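Local coordinates for protein polysaccharide deacetylase (Ammonifex degensii, PDB 4WCJ) that probably removes N-acetyl groups from poly-beta-1,6-N-acetyl-D-glucosamine, as a zinc-binding deacetylase of carbohydrate esterase family 4, at residues P118-V123 with T201-Y206; V154-Y159 with A191-H196. All blocks are in the same frame, centred on the assembly; numbering follows the deposited sequence.

Following the chain from the N terminus, strand 119-123 comes first, then strand 152-156 running on into the zinc ligand H157, then helix 179-197, and finally strand 203-205. Interaction 1 joins the first and last of these and closes a long loop of 77 residues. Interaction 2 is nested wholly inside it, closing a shorter loop of 31 residues as helix 179-197 folds back on strand 152-156. Strand 152-156 is hydrogen-bonded to 119-123 in the parallel sheet of the beta/alpha barrel, and its L156 also bonds through the backbone to Y203 and A205. Interaction 1 thus ties strands together within the barrel, while interaction 2 fastens a helix to its outer surface.

Interaction 1: residues P118-V123 with T201-Y206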
loop_
_atom_site.group_PDB
_atom_site.type_symbol
_atom_site.label_atom_id
_atom_site.label_comp_id
_atom_site.label_asym_id
_atom_site.label_seq_id
_atom_site.Cartn_x
_atom_site.Cartn_y
_atom_site.Cartn_z
ATOM N N PRO A 118 4.745 -0.659 11.843
ATOM C CA PRO A 118 3.786 -1.449 11.068
ATOM C C PRO A 118 3.787 -1.027 9.602
ATOM O O PRO A 118 4.224 0.078 9.282
ATOM C CB PRO A 118 2.436 -1.119 11.715
ATOM C CG PRO A 118 2.736 -0.210 12.880
ATOM C CD PRO A 118 4.083 0.371 12.654
ATOM N N PHE A 119 3.312 -1.896 8.722
ATOM C CA PHE A 119 3.159 -1.516 7.327
ATOM C C PHE A 119 2.122 -2.383 6.627
ATOM O O PHE A 119 1.849 -3.511 7.037
ATOM C CB PHE A 119 4.512 -1.574 6.593
ATOM C CG PHE A 119 5.152 -2.944 6.564
ATOM C CD1 PHE A 119 5.716 -3.494 7.708
ATOM C CD2 PHE A 119 5.224 -3.660 5.377
ATOM C CE1 PHE A 119 6.306 -4.741 7.676
ATOM C CE2 PHE A 119 5.820 -4.906 5.338
ATOM C CZ PHE A 119 6.367 -5.443 6.484
ATOM N N LEU A 120 1.522 -1.834 5.576
ATOM C CA LEU A 120 0.570 -2.570 4.768
ATOM C C LEU A 120 1.260 -2.974 3.464
ATOM O O LEU A 120 1.787 -2.126 2.745
ATOM C CB LEU A 120 -0.678 -1.723 4.483
ATOM C CG LEU A 120 -2.049 -2.412 4.523
ATOM C CD1 LEU A 120 -3.197 -1.404 4.329
ATOM C CD2 LEU A 120 -2.140 -3.543 3.518
ATOM N N PHE A 121 1.249 -4.267 3.164
ATOM C CA PHE A 121 1.914 -4.811 1.981
ATOM C C PHE A 121 0.862 -5.271 0.977
ATOM O O PHE A 121 0.240 -6.327 1.181
ATOM C CB PHE A 121 2.810 -5.982 2.394
ATOM C CG PHE A 121 3.870 -6.358 1.382
ATOM C CD1 PHE A 121 4.148 -5.551 0.280
ATOM C CD2 PHE A 121 4.572 -7.556 1.532
ATOM C CE1 PHE A 121 5.132 -5.920 -0.638
ATOM C CE2 PHE A 121 5.546 -7.927 0.608
ATOM C CZ PHE A 121 5.830 -7.110 -0.461
ATOM N N PHE A 122 0.664 -4.491 -0.085
ATOM C CA PHE A 122 -0.300 -4.839 -1.121
ATOM C C PHE A 122 0.348 -5.748 -2.158
ATOM O O PHE A 122 1.152 -5.287 -2.955
ATOM C CB PHE A 122 -0.835 -3.579 -1.806
ATOM C CG PHE A 122 -1.608 -2.658 -0.894
ATOM C CD1 PHE A 122 -2.949 -2.896 -0.618
ATOM C CD2 PHE A 122 -1.004 -1.538 -0.334
ATOM C CE1 PHE A 122 -3.664 -2.030 0.199
ATOM C CE2 PHE A 122 -1.717 -0.675 0.488
ATOM C CZ PHE A 122 -3.046 -0.922 0.752
ATOM N N VAL A 123 -0.002 -7.028 -2.163
ATOM C CA VAL A 123 0.653 -7.949 -3.079
ATOM C C VAL A 123 -0.196 -8.343 -4.287
ATOM O O VAL A 123 -1.424 -8.437 -4.212
ATOM C CB VAL A 123 1.111 -9.224 -2.339
ATOM C CG1 VAL A 123 1.996 -8.845 -1.148
ATOM C CG2 VAL A 123 -0.075 -10.071 -1.843
ATOM N N THR A 201 -9.369 -10.381 3.674
ATOM C CA THR A 201 -8.607 -9.238 3.178
ATOM C C THR A 201 -9.431 -7.955 3.224
ATOM O O THR A 201 -10.364 -7.789 2.444
ATOM C CB THR A 201 -8.129 -9.475 1.732
ATOM O OG1 THR A 201 -7.490 -10.753 1.645
ATOM C CG2 THR A 201 -7.166 -8.375 1.282
ATOM N N ARG A 202 -9.080 -7.037 4.118
ATOM C CA ARG A 202 -9.848 -5.796 4.250
ATOM C C ARG A 202 -9.423 -4.694 3.270
ATOM O O ARG A 202 -10.209 -3.782 2.961
ATOM C CB ARG A 202 -9.735 -5.266 5.683
ATOM C CG ARG A 202 -10.321 -6.184 6.739
ATOM C CD ARG A 202 -10.220 -5.578 8.139
ATOM N NE ARG A 202 -11.237 -4.562 8.401
ATOM C CZ ARG A 202 -12.504 -4.833 8.708
ATOM N NH1 ARG A 202 -13.363 -3.849 8.948
ATOM N NH2 ARG A 202 -12.919 -6.094 8.773
ATOM N N TYR A 203 -8.195 -4.770 2.758
ATOM C CA TYR A 203 -7.613 -3.615 2.078
ATOM C C TYR A 203 -7.181 -3.881 0.644
ATOM O O TYR A 203 -6.570 -4.907 0.352
ATOM C CB TYR A 203 -6.420 -3.110 2.889
ATOM C CG TYR A 203 -6.767 -2.936 4.346
ATOM C CD1 TYR A 203 -7.881 -2.204 4.719
ATOM C CD2 TYR A 203 -6.003 -3.525 5.345
ATOM C CE1 TYR A 203 -8.228 -2.046 6.048
ATOM C CE2 TYR A 203 -6.339 -3.370 6.671
ATOM C CZ TYR A 203 -7.452 -2.630 7.019
ATOM O OH TYR A 203 -7.790 -2.485 8.355
ATOM N N PHE A 204 -7.467 -2.924 -0.241
ATOM C CA PHE A 204 -7.131 -3.053 -1.656
ATOM C C PHE A 204 -6.431 -1.800 -2.176
ATOM O O PHE A 204 -6.794 -0.682 -1.806
ATOM C CB PHE A 204 -8.403 -3.316 -2.482
ATOM C CG PHE A 204 -8.140 -3.601 -3.941
ATOM C CD1 PHE A 204 -8.001 -2.565 -4.861
ATOM C CD2 PHE A 204 -8.075 -4.906 -4.397
ATOM C CE1 PHE A 204 -7.769 -2.833 -6.189
ATOM C CE2 PHE A 204 -7.845 -5.176 -5.734
ATOM C CZ PHE A 204 -7.688 -4.146 -6.626
ATOM N N ALA A 205 -5.433 -1.997 -3.036
ATOM C CA ALA A 205 -4.744 -0.886 -3.707
ATOM C C ALA A 205 -4.810 -1.065 -5.214
ATOM O O ALA A 205 -4.451 -2.123 -5.741
ATOM C CB ALA A 205 -3.298 -0.787 -3.252
ATOM N N TYR A 206 -5.275 -0.029 -5.905
ATOM C CA TYR A 206 -5.341 -0.051 -7.364
ATOM C C TYR A 206 -3.957 0.024 -7.986
ATOM O O TYR A 206 -3.198 0.946 -7.684
ATOM C CB TYR A 206 -6.165 1.121 -7.893
ATOM C CG TYR A 206 -7.670 1.008 -7.750
ATOM C CD1 TYR A 206 -8.379 -0.004 -8.391
ATOM C CD2 TYR A 206 -8.386 1.938 -7.008
ATOM C CE1 TYR A 206 -9.753 -0.102 -8.274
ATOM C CE2 TYR A 206 -9.768 1.849 -6.892
ATOM C CZ TYR A 206 -10.444 0.827 -7.525
ATOM O OH TYR A 206 -11.818 0.745 -7.418
#
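The CB methyl of A205 lies over one face of the F122 ring, 3.5 Å from its centroid and 16° off the ring normal, a CH-pi contact; the closest atom to A205 CB is F122 CD1, at 3.4 Å. The other face of the ring is covered by CD2 of L120, so the phenyl is sandwiched between a leucine methyl of its own strand and an alanine methyl of the partner. With chi1 at -63°, CG of F122 stands anti to the carbonyl carbon, and the ring reaches across to strand 203-205, where F122 CE1 comes within 3.7 Å of the carbonyl carbon C of F204. Two residues back on each strand, the side chains of L120 and Y203 cross at about a right angle, with L120 CD1 3.7 Å from Y203 CD2. The short strands are splayed by 60°, and F228 of strand 226-229 packs against F122, L120 and Y203. Contact across the two segments is apolar and buried in the barrel interior; the side chain of F122 lies about 7 Å from the zinc ion. Among the side chains that touch, the one polar tip, Y203 OH, is hydrogen-bonded to E79, so the join relies on shape and dispersion.

Interaction 2: residues V154-Y159 with A191-H196; sequences VGLHTY and ACLKEH. With ZN (zinc ion), chain B.
L193 reaches strand 154-156 because its CG is anti to the carbonyl carbon, with chi1 at -72°, and its CD1 continues the extended chain, with chi2 at 178°. That branch comes down on the strand, L193 CD1 lying 4.0 Å from L156 CB and equally near the backbone oxygen O of G155. The other branch, L193 CD2, reaches two residues back, 4.0 Å from V154 CG1. One leucine therefore spans V154 and L156 on the helix-facing side of the strand, over G155, its side chain oblique to both. On the same helix C192 holds SG anti to its backbone N (chi1 -178°), which sets C192 SG at the edge of the Y159 ring, near its plane and 4.2 Å from Y159 CE1. W140 of helix 140-148 also packs against C192 and L193.

Just past the end of the strand, the chain presents H157 to the metal. H157 NE2 binds the zinc ion at 2.1 Å, and D99, H162 and two waters supply the other ligands. At the other ring nitrogen, a second-shell hydrogen bond from H157 ND1 to A205 O fixes the turn of the imidazole. T158 OG1 bonds back to H157 O at 2.6 Å, in the carbonyl plane and on a lone pair. The chemistry is thus divided: apolar van der Waals packing fastens the helix to the outside of the barrel, whereas directional bonds orient the zinc ligand at the C-terminal end of the strand.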
loop_
_atom_site.group_PDB
_atom_site.type_symbol
_atom_site.label_atom_id
_atom_site.label_comp_id
_atom_site.label_asym_id
_atom_site.label_seq_id
_atom_site.Cartn_x
_atom_site.Cartn_y
_atom_site.Cartn_z
ATOM N N VAL A 154 -1.214 -7.840 5.067
ATOM C CA VAL A 154 -1.227 -7.954 3.615
ATOM C C VAL A 154 -2.575 -7.536 3.008
ATOM O O VAL A 154 -3.641 -7.973 3.462
ATOM C CB VAL A 154 -0.905 -9.390 3.165
ATOM C CG1 VAL A 154 -0.922 -9.496 1.643
ATOM C CG2 VAL A 154 0.451 -9.811 3.711
ATOM N N GLY A 155 -2.503 -6.699 1.965
ATOM C CA GLY A 155 -3.680 -6.315 1.205
ATOM C C GLY A 155 -3.550 -6.836 -0.214
ATOM O O GLY A 155 -2.526 -7.415 -0.572
ATOM N N LEU A 156 -4.594 -6.647 -1.017
ATOM C CA LEU A 156 -4.596 -7.162 -2.388
ATOM C C LEU A 156 -4.308 -6.053 -3.415
ATOM O O LEU A 156 -4.816 -4.938 -3.302
ATOM C CB LEU A 156 -5.940 -7.842 -2.687
ATOM C CG LEU A 156 -6.100 -8.545 -4.045
ATOM C CD1 LEU A 156 -5.178 -9.750 -4.178
ATOM C CD2 LEU A 156 -7.556 -8.956 -4.268
ATOM N N HIS A 157 -3.492 -6.394 -4.410
ATOM C CA HIS A 157 -3.052 -5.493 -5.474
ATOM C C HIS A 157 -3.418 -6.181 -6.796
ATOM O O HIS A 157 -2.596 -6.301 -7.693
ATOM C CB HIS A 157 -1.538 -5.240 -5.349
ATOM C CG HIS A 157 -1.034 -3.998 -6.030
ATOM N ND1 HIS A 157 -1.733 -2.809 -6.053
ATOM C CD2 HIS A 157 0.135 -3.755 -6.674
ATOM C CE1 HIS A 157 -1.029 -1.897 -6.697
ATOM N NE2 HIS A 157 0.112 -2.444 -7.082
ATOM N N THR A 158 -4.680 -6.612 -6.884
ATOM C CA THR A 158 -5.192 -7.611 -7.850
ATOM C C THR A 158 -4.527 -8.977 -7.672
ATOM O O THR A 158 -3.498 -9.102 -6.999
ATOM C CB THR A 158 -5.040 -7.189 -9.359
ATOM O OG1 THR A 158 -3.689 -7.389 -9.806
ATOM C CG2 THR A 158 -5.469 -5.755 -9.583
ATOM N N TYR A 159 -5.142 -10.006 -8.257
ATOM C CA TYR A 159 -4.497 -11.318 -8.367
ATOM C C TYR A 159 -3.461 -11.328 -9.495
ATOM O O TYR A 159 -2.283 -11.647 -9.285
ATOM C CB TYR A 159 -5.532 -12.427 -8.612
ATOM C CG TYR A 159 -4.910 -13.808 -8.727
ATOM C CD1 TYR A 159 -4.620 -14.554 -7.592
ATOM C CD2 TYR A 159 -4.606 -14.358 -9.965
ATOM C CE1 TYR A 159 -4.045 -15.808 -7.692
ATOM C CE2 TYR A 159 -4.030 -15.618 -10.069
ATOM C CZ TYR A 159 -3.751 -16.331 -8.925
ATOM O OH TYR A 159 -3.178 -17.579 -9.017
ATOM N N ALA A 191 -9.554 -14.989 -2.181
ATOM C CA ALA A 191 -9.581 -16.413 -1.849
ATOM C C ALA A 191 -8.157 -16.911 -1.624
ATOM O O ALA A 191 -7.883 -17.660 -0.681
ATOM C CB ALA A 191 -10.249 -17.216 -2.950
ATOM N N CYS A 192 -7.256 -16.477 -2.497
ATOM C CA CYS A 192 -5.871 -16.907 -2.445
ATOM C C CYS A 192 -5.184 -16.427 -1.167
ATOM O O CYS A 192 -4.472 -17.194 -0.512
ATOM C CB CYS A 192 -5.117 -16.409 -3.679
ATOM S SG CYS A 192 -3.403 -16.932 -3.722
ATOM N N LEU A 193 -5.407 -15.168 -0.799
ATOM C CA LEU A 193 -4.816 -14.625 0.426
ATOM C C LEU A 193 -5.398 -15.317 1.653
ATOM O O LEU A 193 -4.703 -15.535 2.643
ATOM C CB LEU A 193 -5.047 -13.114 0.519
ATOM C CG LEU A 193 -4.228 -12.273 -0.451
ATOM C CD1 LEU A 193 -4.577 -10.796 -0.304
ATOM C CD2 LEU A 193 -2.757 -12.517 -0.219
ATOM N N LYS A 194 -6.680 -15.658 1.582
ATOM C CA LYS A 194 -7.323 -16.374 2.676
ATOM C C LYS A 194 -6.700 -17.759 2.822
ATOM O O LYS A 194 -6.406 -18.198 3.933
ATOM C CB LYS A 194 -8.834 -16.490 2.447
ATOM C CG LYS A 194 -9.584 -17.166 3.588
ATOM C CD LYS A 194 -9.798 -16.210 4.745
ATOM C CE LYS A 194 -10.501 -16.898 5.908
ATOM N NZ LYS A 194 -11.677 -17.704 5.466
ATOM N N GLU A 195 -6.489 -18.436 1.697
ATOM C CA GLU A 195 -5.897 -19.768 1.713
ATOM C C GLU A 195 -4.497 -19.766 2.327
ATOM O O GLU A 195 -4.154 -20.654 3.103
ATOM C CB GLU A 195 -5.824 -20.349 0.306
ATOM C CG GLU A 195 -5.166 -21.715 0.267
ATOM C CD GLU A 195 -4.811 -22.158 -1.136
ATOM O OE1 GLU A 195 -5.148 -21.431 -2.096
ATOM O OE2 GLU A 195 -4.189 -23.232 -1.278
ATOM N N HIS A 196 -3.691 -18.772 1.978
ATOM C CA HIS A 196 -2.321 -18.726 2.464
ATOM C C HIS A 196 -2.212 -18.151 3.874
ATOM O O HIS A 196 -1.486 -18.686 4.713
ATOM C CB HIS A 196 -1.435 -17.912 1.511
ATOM C CG HIS A 196 -1.115 -18.614 0.227
ATOM N ND1 HIS A 196 -1.576 -18.179 -0.997
ATOM C CD2 HIS A 196 -0.367 -19.714 -0.026
ATOM C CE1 HIS A 196 -1.132 -18.983 -1.948
ATOM N NE2 HIS A 196 -0.399 -19.925 -1.384
HETATM ZN ZN ZN B . 1.782 -1.839 -8.276
HETATM O O HOH W 1 3.654 -0.994 -9.174
HETATM O O HOH W 2 1.950 0.268 -7.356
#